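Local coordinates for protein soluble lytic murein transglycosylase (Pseudomonas aeruginosa, PDB 5OHU) that cleaves the glycan strands of bacterial peptidoglycan as a lytic transglycosylase, taking part in both exolytic and endolytic turnover of the cell wall, at residues K183-A188 with H199-L204. Numbering follows the deposited sequence.
Sequences KRLKLA and HLAQRL. With PO4 (phosphate ion), chain B.
An antiparallel helical hairpin, formed by helix 178-190 and helix 194-201 within the curved superhelix of short helices of this Slt-family enzyme, brings Leu185 against Leu200. These two residues are the nearest pair of CA atoms across the two segments, 5.8 Å apart, and both CB atoms point into the interface. No hydrogen bond crosses it, so the contact between the two segments is apolar packing.

Leu200 has CG anti to the carbonyl carbon, which sends its CD1 against the backbone of the facing helix: Leu200 CD1 lies 3.5 Å from Leu185 N. The same methyl presses on the aliphatic stem of Arg184, with Leu200 CD1 3.7 Å from Arg184 CG, where the two side chains cross at about a right angle. Leu185 CD2 packs against Ala201 CA and CB and, 3.6 Å away, Leu204 CD1; the Leu185 and Leu204 side chains also cross at about a right angle. Leu204 is brought there by the type I turn from Ala201 to Leu204, whose closing bond from Leu204 N to Ala201 O is weak. Val181 and Trp182, about one turn earlier on helix 178-190, also touch Leu204.

Arg184 carries the contact on to a polar site. With CG anti to the backbone N (chi1 -167°) and the chain extended to NE, the guanidinium is delivered beyond Leu200. Its NE donates to Val155 O and its NH2 to Lys157 O, while Trp153 makes a cation-pi contact, so protein groups help fix the plane. A phosphate ion, probably from the crystallisation liquor, sits at the guanidinium edge with phosphorus in that plane. The grip is two-pronged and nearly straight: Arg184 NH2 donates to phosphate O2 at 2.8 Å (N-H...O 171°), and Arg184 NH1 to phosphate O3 at 2.8 Å (168°).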
loop_
_atom_site.group_PDB
_atom_site.type_symbol
_atom_site.label_atom_id
_atom_site.label_comp_id
_atom_site.label_asym_id
_atom_site.label_seq_id
_atom_site.Cartn_x
_atom_site.Cartn_y
_atom_site.Cartn_z
ATOM N N LYS A 183 -2.807 -17.983 -22.727
ATOM C CA LYS A 183 -2.415 -16.782 -21.994
ATOM C C LYS A 183 -3.079 -16.719 -20.632
ATOM O O LYS A 183 -2.439 -16.366 -19.632
ATOM C CB LYS A 183 -2.803 -15.509 -22.738
ATOM C CG LYS A 183 -1.865 -14.888 -23.727
ATOM C CD LYS A 183 -2.101 -15.433 -25.070
ATOM C CE LYS A 183 -1.433 -14.572 -26.130
ATOM N NZ LYS A 183 -0.061 -14.191 -25.657
ATOM N N ARG A 184 -4.380 -16.994 -20.575
ATOM C CA ARG A 184 -5.050 -16.857 -19.293
ATOM C C ARG A 184 -4.588 -17.940 -18.330
ATOM O O ARG A 184 -4.449 -17.698 -17.126
ATOM C CB ARG A 184 -6.570 -16.894 -19.464
ATOM C CG ARG A 184 -7.271 -16.434 -18.192
ATOM C CD ARG A 184 -8.757 -16.678 -18.211
ATOM N NE ARG A 184 -9.352 -16.199 -16.978
ATOM C CZ ARG A 184 -10.624 -16.379 -16.626
ATOM N NH1 ARG A 184 -11.465 -17.034 -17.419
ATOM N NH2 ARG A 184 -11.051 -15.898 -15.473
ATOM N N LEU A 185 -4.353 -19.144 -18.844
ATOM C CA LEU A 185 -3.770 -20.204 -18.030
ATOM C C LEU A 185 -2.491 -19.725 -17.360
ATOM O O LEU A 185 -2.310 -19.890 -16.151
ATOM C CB LEU A 185 -3.525 -21.425 -18.914
ATOM C CG LEU A 185 -2.815 -22.705 -18.461
ATOM C CD1 LEU A 185 -2.978 -22.987 -17.009
ATOM C CD2 LEU A 185 -3.399 -23.859 -19.275
ATOM N N LYS A 186 -1.612 -19.085 -18.128
ATOM C CA LYS A 186 -0.361 -18.586 -17.576
ATOM C C LYS A 186 -0.625 -17.583 -16.452
ATOM O O LYS A 186 -0.030 -17.674 -15.364
ATOM C CB LYS A 186 0.455 -17.976 -18.713
ATOM C CG LYS A 186 1.867 -17.558 -18.381
ATOM C CD LYS A 186 2.609 -17.138 -19.656
ATOM C CE LYS A 186 3.566 -15.981 -19.398
ATOM N NZ LYS A 186 4.382 -15.645 -20.597
ATOM N N LEU A 187 -1.561 -16.651 -16.681
ATOM C CA LEU A 187 -1.911 -15.664 -15.664
ATOM C C LEU A 187 -2.493 -16.325 -14.427
ATOM O O LEU A 187 -2.227 -15.888 -13.299
ATOM C CB LEU A 187 -2.912 -14.663 -16.235
ATOM C CG LEU A 187 -2.352 -13.834 -17.379
ATOM C CD1 LEU A 187 -3.446 -13.008 -18.054
ATOM C CD2 LEU A 187 -1.258 -12.941 -16.821
ATOM N N ALA A 188 -3.319 -17.357 -14.619
ATOM C CA ALA A 188 -3.893 -18.052 -13.475
ATOM C C ALA A 188 -2.809 -18.779 -12.694
ATOM O O ALA A 188 -2.837 -18.816 -11.456
ATOM C CB ALA A 188 -4.977 -19.028 -13.940
ATOM N N HIS A 199 -8.759 -25.834 -14.902
ATOM C CA HIS A 199 -9.943 -25.795 -15.757
ATOM C C HIS A 199 -9.604 -25.246 -17.142
ATOM O O HIS A 199 -10.046 -25.795 -18.161
ATOM C CB HIS A 199 -11.030 -24.968 -15.088
ATOM C CG HIS A 199 -11.689 -25.666 -13.942
ATOM N ND1 HIS A 199 -12.072 -25.013 -12.790
ATOM C CD2 HIS A 199 -12.036 -26.964 -13.772
ATOM C CE1 HIS A 199 -12.621 -25.878 -11.957
ATOM N NE2 HIS A 199 -12.613 -27.069 -12.529
ATOM N N LEU A 200 -8.815 -24.168 -17.207
ATOM C CA LEU A 200 -8.342 -23.703 -18.508
ATOM C C LEU A 200 -7.529 -24.780 -19.214
ATOM O O LEU A 200 -7.641 -24.949 -20.431
ATOM C CB LEU A 200 -7.523 -22.420 -18.352
ATOM C CG LEU A 200 -8.312 -21.238 -17.772
ATOM C CD1 LEU A 200 -7.378 -20.101 -17.426
ATOM C CD2 LEU A 200 -9.327 -20.736 -18.770
ATOM N N ALA A 201 -6.720 -25.528 -18.461
ATOM C CA ALA A 201 -5.888 -26.558 -19.069
ATOM C C ALA A 201 -6.738 -27.637 -19.729
ATOM O O ALA A 201 -6.393 -28.138 -20.810
ATOM C CB ALA A 201 -4.955 -27.165 -18.015
ATOM N N GLN A 202 -7.865 -27.990 -19.111
ATOM C CA GLN A 202 -8.794 -28.958 -19.692
ATOM C C GLN A 202 -9.524 -28.423 -20.913
ATOM O O GLN A 202 -10.268 -29.174 -21.553
ATOM C CB GLN A 202 -9.817 -29.405 -18.646
ATOM C CG GLN A 202 -9.248 -30.331 -17.583
ATOM C CD GLN A 202 -10.164 -30.472 -16.383
ATOM O OE1 GLN A 202 -11.082 -29.673 -16.189
ATOM N NE2 GLN A 202 -9.922 -31.492 -15.571
ATOM N N ARG A 203 -9.336 -27.158 -21.260
ATOM C CA ARG A 203 -10.008 -26.565 -22.405
ATOM C C ARG A 203 -9.051 -26.282 -23.550
ATOM O O ARG A 203 -9.427 -25.588 -24.498
ATOM C CB ARG A 203 -10.726 -25.287 -21.983
ATOM C CG ARG A 203 -11.761 -25.510 -20.886
ATOM C CD ARG A 203 -12.406 -24.195 -20.502
ATOM N NE ARG A 203 -12.883 -23.500 -21.691
ATOM C CZ ARG A 203 -13.377 -22.269 -21.697
ATOM N NH1 ARG A 203 -13.462 -21.578 -20.566
ATOM N NH2 ARG A 203 -13.784 -21.734 -22.838
ATOM N N LEU A 204 -7.830 -26.808 -23.493
ATOM C CA LEU A 204 -6.865 -26.615 -24.568
ATOM C C LEU A 204 -7.001 -27.738 -25.591
ATOM O O LEU A 204 -6.874 -28.913 -25.222
ATOM C CB LEU A 204 -5.451 -26.577 -24.014
ATOM C CG LEU A 204 -5.069 -25.434 -23.065
ATOM C CD1 LEU A 204 -3.741 -25.749 -22.349
ATOM C CD2 LEU A 204 -4.973 -24.114 -23.804
HETATM P P PO4 B . -14.668 -17.315 -15.390
HETATM O O1 PO4 B . -15.083 -18.525 -14.598
HETATM O O2 PO4 B . -13.679 -16.508 -14.592
HETATM O O3 PO4 B . -14.070 -17.771 -16.700
HETATM O O4 PO4 B . -15.874 -16.455 -15.681
#